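Long-range contacts in putative cytochrome P450 YjiB (Bacillus subtilis subsp. subtilis, PDB 4RM4), which binds heme and probably works as a cytochrome P450 monooxygenase, using molecular oxygen to oxidise its substrates: residues L280-A284 and N318-F324; V95-F100 and I210-L214; Y262-R266 and I367-M373; D22-P26 and I378-E382. All coordinates share one frame; numbering follows the deposited sequence.

Interaction 1: L280-A284 and N318-F324; sequences LRFRA and NRDEAKF
Arg-319 lays its guanidinium flat on the ring of Phe-282, the planes 5° apart and the centres 3.7 Å apart, with NH2 over the middle of the ring. The same group meets the backbone of its stacking partner edge-on: NH2 at 2.9 Å and NE at 3.2 Å both donate to Phe-282 O, which lies in the guanidinium plane. The first torsion of Phe-282 (-157°) sets its ring beside its own carbonyl, which lets one arginine serve both. With an alanine in place of Arg-319, Phe-282 O would probably lose both of these donors and one ring face its cationic cover. One residue earlier in the helix is Arg-281, the arginine of the ExxR signature of the P450 K helix, salt-bridged to Glu-278. Its NH2 donates to Asn-318 O at 2.9 Å, in the carbonyl plane, while its CD sits over a face of the Phe-324 ring, 3.7 Å from the centroid. Asn-318 returns a weak bond, ND2 to Arg-281 O at 3.4 Å; its OD1 takes the backbone N of Ile-340. In contrast to this buried half, the chain from Asp-320 to Lys-323 turns off without touching the helix, and Glu-321, Ala-322 and Lys-323 face solvent.

Interaction 2: V95-F100 and I210-L214; sequences VVNKAF and IISIL
Ile-210 and Leu-214 bracket Ala-99 where two P450 elements meet: the end of the C helix (88-96), with the short turn that follows it, and the H helix (210-215). Methyl contacts make up most of the join, with backbone carbonyls and one lysine tail at its side. At the start of the H helix, Ile-210 divides its work between its two branches. CG2 packs on Ala-99 CB at 3.9 Å, while the other arm, CG1 lying beside the backbone N (chi1 -75°) and then running on extended, carries CD1 to within 3.7 Å of Phe-100 CZ, meeting the ring obliquely. The nearest atoms of that phenylalanine side chain and the heme are about 4 Å apart, and the side chain also touches Leu-350 and Met-105. Ile-211 and Ser-212 turn instead to helix 177-204 on the far side. Ile-213 comes back to the contact through CG2, which rests 3.9 Å from Lys-98 O, and it also touches Val-104 of helix 102-123. Leu-214 closes the row, wedged between the C helix and helix 226-257, the long P450 helix named I, where Leu-229 and Phe-232 meet it. Its CD1 reaches Val-96 CG1 at 4.2 Å; its CD2 lies against the backbone, 3.6 Å from Val-95 O. The same methyl is also met by the folded tail of Lys-98, which bends at chi3 and again at chi4 to bring its ammonium back over its own turn: NZ hydrogen-bonds Val-95 O and stops 3.6 Å from Leu-214 CD2.

Interaction 3: Y262-R266 and I367-M373; sequences YEELR and ISAFPHM
Nearly equal first torsions, -170° at Tyr-262 and -169° at Arg-266, place CG opposite the backbone N in both residues and send the two side chains from successive helical turns to the same target, Ile-367 and the chain after it. Ile-367 CG2 sits over one face of the tyrosine ring, 3.9 Å from its centroid, and also touches Arg-266 CB; its CD1 reaches Leu-265. The phenol donates from OH to Phe-370 O at 2.8 Å, coming from above the carbonyl plane, while Met-373 makes an oblique Met-aromatic contact and packs CB on CE1 of the ring. A phenylalanine in place of Tyr-262 would probably keep the ring packing but leave Phe-370 O without this donor. Arg-266 runs extended to its guanidinium, whose NE donates to Ile-367 O at 2.9 Å. Its NH2 donates to Ser-368 O at 2.8 Å, with an N-H...O angle of 159°. Pro-371 CA covers one face of the group. Four residues beyond Ile-367 stands that proline, which has no N-H to offer, and the arginine supplies one instead. Here the J helix (261-267) finishes the C-terminal end of the P450 L helix (352-369), with side-chain donors serving carbonyls of its last turn and the loop beyond.

Interaction 4: D22-P26 and I378-E382; sequences DAYHP and ITPIE
The type I turn from Asp-22 to His-25, which leads into the first helix of the P450 fold (27-36), rests on the end of strand 374-380, with Ala-23 and Tyr-24 set against Ile-378 and Pro-380. The turn is closed by His-25 N donating to Asp-22 O at 3.1 Å, and its two central residues, Ala-23 and Tyr-24, direct their CB atoms at the strand. Tyr-24 CB packs on Pro-380 CB at 3.8 Å, so the proline ring supports the root of the tyrosine rather than its aromatic part. Further out the ring is met by Ile-378, whose CD1 comes obliquely to Tyr-24 CD2 at 3.7 Å, the two side chains crossing at about a right angle. The isoleucine reaches it with CG1 in the crowded position between backbone N and carbonyl carbon (chi1 56°). Strand 374-380 forms one border of a three-stranded antiparallel sheet, pairing with 389-395; Thr-379, pointing to the other side from Ile-378 and Pro-380, makes backbone bonds there with Lys-390 and Ser-391. The Tyr-24 ring stacks on Tyr-387, just before strand 389-395, and meets Tyr-253 of helix 226-257 edge-to-face; the tyrosine hydroxyl of Tyr-24 is hydrogen-bonded to Asn-250 OD1 of the same helix. Toward solvent the fit thins out. Ala-23 CB touches Ile-381 O at 3.5 Å and, more distantly, Glu-382 CG at 4.3 Å. Asp-22, exposed at the start of the turn, merely brings OD2 to 4.1 Å from Pro-380 CG.

Read from the N terminus, interaction 4 opens first and closes last, joining the approach to helix 27-36 to strand 374-380 and enclosing the other three. Interaction 2 opens second and is the first to close, on the far side of the chain's centre from interactions 1 and 4, bringing the C helix end to the H helix. Only after it does interaction 3 open, at helix 261-267, to close at the end of helix 352-369. Nested within that loop, interaction 1 ties helix 272-282 to the segment after helix 314-317. No loops cross. Although interactions 1 and 4 are 18 Å apart between centres, they touch where Arg-283 CD packs against Tyr-24 OH at 3.7 Å.

Interaction 1: L280-A284 and N318-F324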
loop_
_atom_site.group_PDB
_atom_site.type_symbol
_atom_site.label_atom_id
_atom_site.label_comp_id
_atom_site.label_asym_id
_atom_site.label_seq_id
_atom_site.Cartn_x
_atom_site.Cartn_y
_atom_site.Cartn_z
ATOM N N LEU A 280 -6.464 -6.323 5.836
ATOM C CA LEU A 280 -5.291 -5.506 6.165
ATOM C C LEU A 280 -4.497 -6.133 7.299
ATOM O O LEU A 280 -3.272 -6.179 7.250
ATOM C CB LEU A 280 -5.696 -4.081 6.538
ATOM C CG LEU A 280 -6.076 -3.237 5.304
ATOM C CD1 LEU A 280 -7.056 -2.133 5.671
ATOM C CD2 LEU A 280 -4.850 -2.690 4.592
ATOM N N ARG A 281 -5.193 -6.607 8.329
ATOM C CA ARG A 281 -4.489 -7.231 9.441
ATOM C C ARG A 281 -3.811 -8.513 8.987
ATOM O O ARG A 281 -2.632 -8.753 9.276
ATOM C CB ARG A 281 -5.425 -7.555 10.618
ATOM C CG ARG A 281 -4.601 -8.095 11.808
ATOM C CD ARG A 281 -5.452 -8.782 12.882
ATOM N NE ARG A 281 -6.138 -9.973 12.384
ATOM C CZ ARG A 281 -5.653 -11.214 12.445
ATOM N NH1 ARG A 281 -6.377 -12.234 11.995
ATOM N NH2 ARG A 281 -4.469 -11.449 12.990
ATOM N N PHE A 282 -4.562 -9.328 8.262
ATOM C CA PHE A 282 -4.153 -10.713 7.993
ATOM C C PHE A 282 -3.072 -10.827 6.921
ATOM O O PHE A 282 -2.189 -11.681 7.029
ATOM C CB PHE A 282 -5.371 -11.542 7.587
ATOM C CG PHE A 282 -5.213 -13.024 7.811
ATOM C CD1 PHE A 282 -4.984 -13.532 9.077
ATOM C CD2 PHE A 282 -5.331 -13.910 6.753
ATOM C CE1 PHE A 282 -4.864 -14.908 9.276
ATOM C CE2 PHE A 282 -5.217 -15.281 6.949
ATOM C CZ PHE A 282 -4.976 -15.774 8.206
ATOM N N ARG A 283 -3.154 -9.979 5.895
ATOM C CA ARG A 283 -2.225 -10.019 4.762
ATOM C C ARG A 283 -1.831 -8.624 4.260
ATOM O O ARG A 283 -2.079 -8.264 3.109
ATOM C CB ARG A 283 -2.786 -10.874 3.612
ATOM C CG ARG A 283 -2.674 -12.391 3.875
ATOM C CD ARG A 283 -3.163 -13.247 2.694
ATOM N NE ARG A 283 -2.752 -14.653 2.827
ATOM C CZ ARG A 283 -3.566 -15.658 3.149
ATOM N NH1 ARG A 283 -4.855 -15.437 3.373
ATOM N NH2 ARG A 283 -3.087 -16.900 3.248
ATOM N N ALA A 284 -1.209 -7.863 5.156
ATOM C CA ALA A 284 -0.764 -6.500 4.868
ATOM C C ALA A 284 0.138 -6.531 3.645
ATOM O O ALA A 284 1.033 -7.355 3.574
ATOM C CB ALA A 284 -0.001 -5.947 6.078
ATOM N N ASN A 318 0.878 -7.757 13.221
ATOM C CA ASN A 318 -0.533 -7.954 12.952
ATOM C C ASN A 318 -0.989 -9.390 13.264
ATOM O O ASN A 318 -2.191 -9.666 13.276
ATOM C CB ASN A 318 -0.827 -7.620 11.480
ATOM C CG ASN A 318 -0.961 -6.115 11.214
ATOM O OD1 ASN A 318 -0.873 -5.279 12.126
ATOM N ND2 ASN A 318 -1.168 -5.771 9.947
ATOM N N ARG A 319 -0.028 -10.285 13.512
ATOM C CA ARG A 319 -0.311 -11.684 13.861
ATOM C C ARG A 319 0.053 -12.009 15.308
ATOM O O ARG A 319 0.004 -13.175 15.726
ATOM C CB ARG A 319 0.476 -12.646 12.954
ATOM C CG ARG A 319 0.233 -12.517 11.460
ATOM C CD ARG A 319 -1.202 -12.867 11.153
ATOM N NE ARG A 319 -1.481 -13.139 9.742
ATOM C CZ ARG A 319 -1.574 -14.351 9.199
ATOM N NH1 ARG A 319 -1.366 -15.445 9.937
ATOM N NH2 ARG A 319 -1.876 -14.469 7.909
ATOM N N ASP A 320 0.458 -10.992 16.057
ATOM C CA ASP A 320 0.997 -11.180 17.396
ATOM C C ASP A 320 -0.087 -11.563 18.402
ATOM O O ASP A 320 -1.021 -10.805 18.641
ATOM C CB ASP A 320 1.738 -9.922 17.844
ATOM C CG ASP A 320 2.445 -10.102 19.165
ATOM O OD1 ASP A 320 2.207 -11.144 19.837
ATOM O OD2 ASP A 320 3.231 -9.203 19.535
ATOM N N GLU A 321 0.057 -12.761 18.963
ATOM C CA GLU A 321 -0.876 -13.317 19.932
ATOM C C GLU A 321 -1.052 -12.433 21.174
ATOM O O GLU A 321 -2.079 -12.499 21.849
ATOM C CB GLU A 321 -0.387 -14.715 20.354
ATOM C CG GLU A 321 -0.185 -15.713 19.183
ATOM C CD GLU A 321 1.132 -15.546 18.375
ATOM O OE1 GLU A 321 1.877 -14.557 18.544
ATOM O OE2 GLU A 321 1.421 -16.440 17.552
ATOM N N ALA A 322 -0.043 -11.623 21.483
ATOM C CA ALA A 322 -0.090 -10.768 22.664
ATOM C C ALA A 322 -1.051 -9.597 22.500
ATOM O O ALA A 322 -1.445 -8.968 23.483
ATOM C CB ALA A 322 1.298 -10.268 23.017
ATOM N N LYS A 323 -1.439 -9.317 21.259
ATOM C CA LYS A 323 -2.301 -8.184 20.984
ATOM C C LYS A 323 -3.649 -8.588 20.381
ATOM O O LYS A 323 -4.652 -7.890 20.558
ATOM C CB LYS A 323 -1.584 -7.195 20.047
ATOM C CG LYS A 323 -2.436 -5.983 19.681
ATOM C CD LYS A 323 -2.607 -5.039 20.853
ATOM C CE LYS A 323 -3.481 -3.864 20.470
ATOM N NZ LYS A 323 -3.547 -2.879 21.586
ATOM N N PHE A 324 -3.652 -9.692 19.640
ATOM C CA PHE A 324 -4.845 -10.191 18.959
ATOM C C PHE A 324 -5.230 -11.582 19.415
ATOM O O PHE A 324 -4.407 -12.498 19.410
ATOM C CB PHE A 324 -4.608 -10.264 17.454
ATOM C CG PHE A 324 -4.365 -8.927 16.810
ATOM C CD1 PHE A 324 -3.080 -8.530 16.480
ATOM C CD2 PHE A 324 -5.421 -8.070 16.538
ATOM C CE1 PHE A 324 -2.857 -7.307 15.888
ATOM C CE2 PHE A 324 -5.203 -6.833 15.942
ATOM C CZ PHE A 324 -3.924 -6.457 15.615
#

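Interaction 2: V95-F100 and I210-L214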
loop_
_atom_site.group_PDB
_atom_site.type_symbol
_atom_site.label_atom_id
_atom_site.label_comp_id
_atom_site.label_asym_id
_atom_site.label_seq_id
_atom_site.Cartn_x
_atom_site.Cartn_y
_atom_site.Cartn_z
ATOM N N VAL A 95 -0.641 20.339 4.623
ATOM C CA VAL A 95 -1.176 20.852 3.368
ATOM C C VAL A 95 -1.857 19.750 2.541
ATOM O O VAL A 95 -2.934 19.971 1.980
ATOM C CB VAL A 95 -0.080 21.544 2.527
ATOM C CG1 VAL A 95 -0.682 22.135 1.273
ATOM C CG2 VAL A 95 0.616 22.632 3.349
ATOM N N VAL A 96 -1.254 18.554 2.480
ATOM C CA VAL A 96 -1.791 17.516 1.599
ATOM C C VAL A 96 -2.968 16.730 2.203
ATOM O O VAL A 96 -3.671 16.027 1.481
ATOM C CB VAL A 96 -0.686 16.556 1.054
ATOM C CG1 VAL A 96 0.395 17.349 0.322
ATOM C CG2 VAL A 96 -0.042 15.741 2.177
ATOM N N ASN A 97 -3.180 16.849 3.511
ATOM C CA ASN A 97 -4.364 16.239 4.128
ATOM C C ASN A 97 -5.641 16.654 3.417
ATOM O O ASN A 97 -6.604 15.885 3.349
ATOM C CB ASN A 97 -4.477 16.588 5.613
ATOM C CG ASN A 97 -3.493 15.802 6.472
ATOM O OD1 ASN A 97 -3.129 16.213 7.580
ATOM N ND2 ASN A 97 -3.039 14.686 5.949
ATOM N N LYS A 98 -5.646 17.889 2.919
ATOM C CA LYS A 98 -6.820 18.451 2.254
ATOM C C LYS A 98 -7.246 17.673 1.015
ATOM O O LYS A 98 -8.371 17.831 0.542
ATOM C CB LYS A 98 -6.557 19.903 1.839
ATOM C CG LYS A 98 -5.898 20.751 2.905
ATOM C CD LYS A 98 -5.929 22.214 2.496
ATOM C CE LYS A 98 -5.520 22.377 1.046
ATOM N NZ LYS A 98 -4.099 22.018 0.848
ATOM N N ALA A 99 -6.343 16.864 0.476
ATOM C CA ALA A 99 -6.635 16.104 -0.741
ATOM C C ALA A 99 -7.306 14.749 -0.481
ATOM O O ALA A 99 -7.741 14.087 -1.424
ATOM C CB ALA A 99 -5.370 15.907 -1.556
ATOM N N PHE A 100 -7.378 14.345 0.791
ATOM C CA PHE A 100 -7.924 13.035 1.176
ATOM C C PHE A 100 -9.056 13.069 2.223
ATOM O O PHE A 100 -9.359 12.050 2.858
ATOM C CB PHE A 100 -6.790 12.109 1.620
ATOM C CG PHE A 100 -5.896 11.703 0.486
ATOM C CD1 PHE A 100 -4.837 12.523 0.096
ATOM C CD2 PHE A 100 -6.159 10.558 -0.241
ATOM C CE1 PHE A 100 -4.034 12.179 -0.987
ATOM C CE2 PHE A 100 -5.364 10.207 -1.321
ATOM C CZ PHE A 100 -4.299 11.018 -1.691
ATOM N N ILE A 210 -6.899 15.974 -7.194
ATOM C CA ILE A 210 -5.936 16.295 -6.141
ATOM C C ILE A 210 -5.035 17.480 -6.518
ATOM O O ILE A 210 -4.728 18.320 -5.684
ATOM C CB ILE A 210 -5.034 15.069 -5.860
ATOM C CG1 ILE A 210 -5.808 14.000 -5.070
ATOM C CG2 ILE A 210 -3.756 15.479 -5.112
ATOM C CD1 ILE A 210 -5.045 12.688 -4.895
ATOM N N ILE A 211 -4.596 17.519 -7.773
ATOM C CA ILE A 211 -3.686 18.579 -8.221
ATOM C C ILE A 211 -4.375 19.948 -8.179
ATOM O O ILE A 211 -3.792 20.922 -7.707
ATOM C CB ILE A 211 -3.038 18.268 -9.591
ATOM C CG1 ILE A 211 -1.948 17.205 -9.416
ATOM C CG2 ILE A 211 -2.401 19.534 -10.194
ATOM C CD1 ILE A 211 -1.396 16.638 -10.716
ATOM N N SER A 212 -5.617 20.009 -8.650
ATOM C CA SER A 212 -6.419 21.227 -8.534
ATOM C C SER A 212 -6.497 21.683 -7.084
ATOM O O SER A 212 -6.309 22.861 -6.769
ATOM C CB SER A 212 -7.834 20.997 -9.075
ATOM O OG SER A 212 -7.817 20.746 -10.471
ATOM N N ILE A 213 -6.793 20.739 -6.201
ATOM C CA ILE A 213 -6.942 21.040 -4.783
ATOM C C ILE A 213 -5.669 21.651 -4.190
ATOM O O ILE A 213 -5.730 22.627 -3.451
ATOM C CB ILE A 213 -7.375 19.785 -4.005
ATOM C CG1 ILE A 213 -8.786 19.371 -4.430
ATOM C CG2 ILE A 213 -7.344 20.033 -2.508
ATOM C CD1 ILE A 213 -9.210 18.006 -3.900
ATOM N N LEU A 214 -4.516 21.094 -4.539
ATOM C CA LEU A 214 -3.257 21.543 -3.961
ATOM C C LEU A 214 -2.675 22.789 -4.650
ATOM O O LEU A 214 -1.729 23.390 -4.140
ATOM C CB LEU A 214 -2.244 20.397 -3.925
ATOM C CG LEU A 214 -2.713 19.235 -3.041
ATOM C CD1 LEU A 214 -1.789 18.038 -3.156
ATOM C CD2 LEU A 214 -2.866 19.657 -1.594
#

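Interaction 3: Y262-R266 and I367-M373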
loop_
_atom_site.group_PDB
_atom_site.type_symbol
_atom_site.label_atom_id
_atom_site.label_comp_id
_atom_site.label_asym_id
_atom_site.label_seq_id
_atom_site.Cartn_x
_atom_site.Cartn_y
_atom_site.Cartn_z
ATOM N N TYR A 262 -17.140 -16.020 1.414
ATOM C CA TYR A 262 -17.515 -15.460 0.109
ATOM C C TYR A 262 -19.028 -15.311 0.019
ATOM O O TYR A 262 -19.544 -14.272 -0.384
ATOM C CB TYR A 262 -17.005 -16.357 -1.034
ATOM C CG TYR A 262 -17.123 -15.757 -2.433
ATOM C CD1 TYR A 262 -16.044 -15.122 -3.032
ATOM C CD2 TYR A 262 -18.310 -15.839 -3.155
ATOM C CE1 TYR A 262 -16.148 -14.573 -4.325
ATOM C CE2 TYR A 262 -18.422 -15.292 -4.432
ATOM C CZ TYR A 262 -17.342 -14.660 -5.005
ATOM O OH TYR A 262 -17.449 -14.133 -6.282
ATOM N N GLU A 263 -19.733 -16.367 0.413
ATOM C CA GLU A 263 -21.183 -16.406 0.342
ATOM C C GLU A 263 -21.811 -15.424 1.328
ATOM O O GLU A 263 -22.815 -14.776 1.028
ATOM C CB GLU A 263 -21.661 -17.832 0.636
ATOM C CG GLU A 263 -21.117 -18.897 -0.321
ATOM C CD GLU A 263 -19.588 -18.954 -0.412
ATOM O OE1 GLU A 263 -18.886 -18.908 0.630
ATOM O OE2 GLU A 263 -19.086 -19.062 -1.552
ATOM N N GLU A 264 -21.219 -15.337 2.515
ATOM C CA GLU A 264 -21.697 -14.422 3.552
ATOM C C GLU A 264 -21.558 -12.974 3.084
ATOM O O GLU A 264 -22.463 -12.164 3.278
ATOM C CB GLU A 264 -20.928 -14.631 4.862
ATOM C CG GLU A 264 -21.213 -13.597 5.944
ATOM C CD GLU A 264 -22.502 -13.870 6.727
ATOM O OE1 GLU A 264 -23.099 -14.964 6.578
ATOM O OE2 GLU A 264 -22.914 -12.983 7.507
ATOM N N LEU A 265 -20.421 -12.648 2.470
ATOM C CA LEU A 265 -20.217 -11.292 1.949
ATOM C C LEU A 265 -21.173 -10.993 0.794
ATOM O O LEU A 265 -21.688 -9.886 0.677
ATOM C CB LEU A 265 -18.755 -11.061 1.519
ATOM C CG LEU A 265 -17.770 -10.877 2.676
ATOM C CD1 LEU A 265 -16.312 -10.724 2.200
ATOM C CD2 LEU A 265 -18.204 -9.694 3.542
ATOM N N ARG A 266 -21.406 -11.978 -0.066
ATOM C CA ARG A 266 -22.348 -11.781 -1.158
ATOM C C ARG A 266 -23.760 -11.498 -0.630
ATOM O O ARG A 266 -24.464 -10.639 -1.157
ATOM C CB ARG A 266 -22.346 -12.982 -2.107
ATOM C CG ARG A 266 -23.099 -12.737 -3.394
ATOM C CD ARG A 266 -22.585 -13.622 -4.521
ATOM N NE ARG A 266 -22.905 -13.042 -5.826
ATOM C CZ ARG A 266 -23.985 -13.348 -6.539
ATOM N NH1 ARG A 266 -24.856 -14.232 -6.076
ATOM N NH2 ARG A 266 -24.193 -12.769 -7.712
ATOM N N ILE A 367 -17.518 -9.588 -5.937
ATOM C CA ILE A 367 -18.296 -10.663 -5.339
ATOM C C ILE A 367 -19.752 -10.640 -5.811
ATOM O O ILE A 367 -20.395 -11.688 -5.917
ATOM C CB ILE A 367 -18.199 -10.662 -3.787
ATOM C CG1 ILE A 367 -16.740 -10.813 -3.348
ATOM C CG2 ILE A 367 -19.021 -11.790 -3.196
ATOM C CD1 ILE A 367 -16.536 -10.819 -1.834
ATOM N N SER A 368 -20.263 -9.447 -6.100
ATOM C CA SER A 368 -21.617 -9.293 -6.632
ATOM C C SER A 368 -21.732 -9.843 -8.056
ATOM O O SER A 368 -22.758 -10.419 -8.438
ATOM C CB SER A 368 -22.023 -7.812 -6.608
ATOM O OG SER A 368 -23.368 -7.626 -7.017
ATOM N N ALA A 369 -20.676 -9.664 -8.846
ATOM C CA ALA A 369 -20.703 -10.084 -10.241
ATOM C C ALA A 369 -20.600 -11.592 -10.406
ATOM O O ALA A 369 -21.012 -12.135 -11.434
ATOM C CB ALA A 369 -19.597 -9.393 -11.032
ATOM N N PHE A 370 -20.048 -12.266 -9.403
ATOM C CA PHE A 370 -19.770 -13.697 -9.515
ATOM C C PHE A 370 -20.383 -14.504 -8.380
ATOM O O PHE A 370 -20.035 -14.318 -7.211
ATOM C CB PHE A 370 -18.263 -13.935 -9.610
ATOM C CG PHE A 370 -17.647 -13.344 -10.845
ATOM C CD1 PHE A 370 -17.863 -13.927 -12.083
ATOM C CD2 PHE A 370 -16.890 -12.185 -10.776
ATOM C CE1 PHE A 370 -17.316 -13.385 -13.233
ATOM C CE2 PHE A 370 -16.340 -11.629 -11.925
ATOM C CZ PHE A 370 -16.556 -12.234 -13.156
ATOM N N PRO A 371 -21.315 -15.403 -8.722
ATOM C CA PRO A 371 -21.993 -16.204 -7.699
ATOM C C PRO A 371 -21.016 -17.109 -6.957
ATOM O O PRO A 371 -21.119 -17.274 -5.736
ATOM C CB PRO A 371 -23.008 -17.023 -8.509
ATOM C CG PRO A 371 -22.482 -17.031 -9.905
ATOM C CD PRO A 371 -21.793 -15.713 -10.084
ATOM N N HIS A 372 -20.066 -17.680 -7.685
ATOM C CA HIS A 372 -19.095 -18.579 -7.080
ATOM C C HIS A 372 -17.722 -18.428 -7.728
ATOM O O HIS A 372 -17.607 -18.147 -8.919
ATOM C CB HIS A 372 -19.573 -20.031 -7.174
ATOM C CG HIS A 372 -18.523 -21.036 -6.809
ATOM N ND1 HIS A 372 -18.275 -21.415 -5.507
ATOM C CD2 HIS A 372 -17.657 -21.739 -7.577
ATOM C CE1 HIS A 372 -17.302 -22.309 -5.488
ATOM N NE2 HIS A 372 -16.911 -22.525 -6.732
ATOM N N MET A 373 -16.683 -18.627 -6.927
ATOM C CA MET A 373 -15.317 -18.427 -7.377
ATOM C C MET A 373 -14.410 -19.383 -6.605
ATOM O O MET A 373 -14.642 -19.642 -5.425
ATOM C CB MET A 373 -14.929 -16.968 -7.125
ATOM C CG MET A 373 -13.685 -16.494 -7.808
ATOM S SD MET A 373 -13.349 -14.768 -7.393
ATOM C CE MET A 373 -14.548 -13.896 -8.389
#

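Interaction 4: D22-P26 and I378-E382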
loop_
_atom_site.group_PDB
_atom_site.type_symbol
_atom_site.label_atom_id
_atom_site.label_comp_id
_atom_site.label_asym_id
_atom_site.label_seq_id
_atom_site.Cartn_x
_atom_site.Cartn_y
_atom_site.Cartn_z
ATOM N N ASP A 22 6.722 -20.838 0.642
ATOM C CA ASP A 22 7.179 -19.880 -0.356
ATOM C C ASP A 22 7.025 -18.437 0.132
ATOM O O ASP A 22 6.802 -18.193 1.325
ATOM C CB ASP A 22 6.435 -20.095 -1.682
ATOM C CG ASP A 22 4.928 -20.031 -1.524
ATOM O OD1 ASP A 22 4.457 -19.339 -0.601
ATOM O OD2 ASP A 22 4.213 -20.664 -2.329
ATOM N N ALA A 23 7.145 -17.488 -0.795
ATOM C CA ALA A 23 7.104 -16.065 -0.456
ATOM C C ALA A 23 5.707 -15.588 -0.059
ATOM O O ALA A 23 5.558 -14.502 0.503
ATOM C CB ALA A 23 7.653 -15.218 -1.610
ATOM N N TYR A 24 4.689 -16.390 -0.352
ATOM C CA TYR A 24 3.334 -16.038 0.063
ATOM C C TYR A 24 3.016 -16.567 1.457
ATOM O O TYR A 24 1.904 -16.373 1.961
ATOM C CB TYR A 24 2.282 -16.532 -0.946
ATOM C CG TYR A 24 1.020 -15.685 -0.937
ATOM C CD1 TYR A 24 1.073 -14.328 -1.228
ATOM C CD2 TYR A 24 -0.216 -16.241 -0.631
ATOM C CE1 TYR A 24 -0.070 -13.540 -1.217
ATOM C CE2 TYR A 24 -1.368 -15.472 -0.618
ATOM C CZ TYR A 24 -1.295 -14.122 -0.915
ATOM O OH TYR A 24 -2.431 -13.340 -0.904
ATOM N N HIS A 25 3.987 -17.238 2.081
ATOM C CA HIS A 25 3.740 -17.921 3.358
ATOM C C HIS A 25 4.797 -17.606 4.402
ATOM O O HIS A 25 5.439 -18.510 4.931
ATOM C CB HIS A 25 3.642 -19.439 3.151
ATOM C CG HIS A 25 2.516 -19.846 2.256
ATOM N ND1 HIS A 25 1.240 -20.070 2.721
ATOM C CD2 HIS A 25 2.466 -20.033 0.917
ATOM C CE1 HIS A 25 0.455 -20.396 1.708
ATOM N NE2 HIS A 25 1.177 -20.380 0.602
ATOM N N PRO A 26 4.978 -16.313 4.715
ATOM C CA PRO A 26 6.023 -15.928 5.671
ATOM C C PRO A 26 5.602 -16.035 7.138
ATOM O O PRO A 26 6.436 -15.843 8.027
ATOM C CB PRO A 26 6.252 -14.463 5.325
ATOM C CG PRO A 26 4.899 -13.994 4.924
ATOM C CD PRO A 26 4.306 -15.134 4.145
ATOM N N ILE A 378 -1.819 -19.589 -7.658
ATOM C CA ILE A 378 -1.184 -18.303 -7.414
ATOM C C ILE A 378 0.306 -18.335 -7.736
ATOM O O ILE A 378 0.945 -19.390 -7.725
ATOM C CB ILE A 378 -1.369 -17.823 -5.963
ATOM C CG1 ILE A 378 -0.854 -18.870 -4.977
ATOM C CG2 ILE A 378 -2.816 -17.477 -5.697
ATOM C CD1 ILE A 378 -0.804 -18.369 -3.542
ATOM N N THR A 379 0.836 -17.160 -8.050
ATOM C CA THR A 379 2.258 -16.945 -8.195
ATOM C C THR A 379 2.578 -15.752 -7.321
ATOM O O THR A 379 2.058 -14.661 -7.543
ATOM C CB THR A 379 2.639 -16.624 -9.644
ATOM O OG1 THR A 379 2.141 -17.659 -10.502
ATOM C CG2 THR A 379 4.157 -16.532 -9.784
ATOM N N PRO A 380 3.398 -15.968 -6.291
ATOM C CA PRO A 380 3.680 -14.909 -5.324
ATOM C C PRO A 380 4.723 -13.938 -5.849
ATOM O O PRO A 380 5.597 -14.315 -6.630
ATOM C CB PRO A 380 4.252 -15.673 -4.118
ATOM C CG PRO A 380 3.956 -17.137 -4.378
ATOM C CD PRO A 380 3.941 -17.269 -5.864
ATOM N N ILE A 381 4.642 -12.690 -5.414
ATOM C CA ILE A 381 5.741 -11.772 -5.644
ATOM C C ILE A 381 6.920 -12.189 -4.775
ATOM O O ILE A 381 6.754 -12.454 -3.580
ATOM C CB ILE A 381 5.351 -10.334 -5.286
ATOM C CG1 ILE A 381 4.123 -9.910 -6.089
ATOM C CG2 ILE A 381 6.528 -9.395 -5.524
ATOM C CD1 ILE A 381 3.474 -8.615 -5.593
ATOM N N GLU A 382 8.108 -12.253 -5.371
ATOM C CA GLU A 382 9.317 -12.594 -4.620
ATOM C C GLU A 382 10.125 -11.340 -4.316
ATOM O O GLU A 382 11.092 -11.025 -5.013
ATOM C CB GLU A 382 10.174 -13.618 -5.376
ATOM C CG GLU A 382 9.555 -15.012 -5.481
ATOM C CD GLU A 382 8.570 -15.149 -6.633
ATOM O OE1 GLU A 382 8.493 -14.225 -7.476
ATOM O OE2 GLU A 382 7.871 -16.185 -6.698
#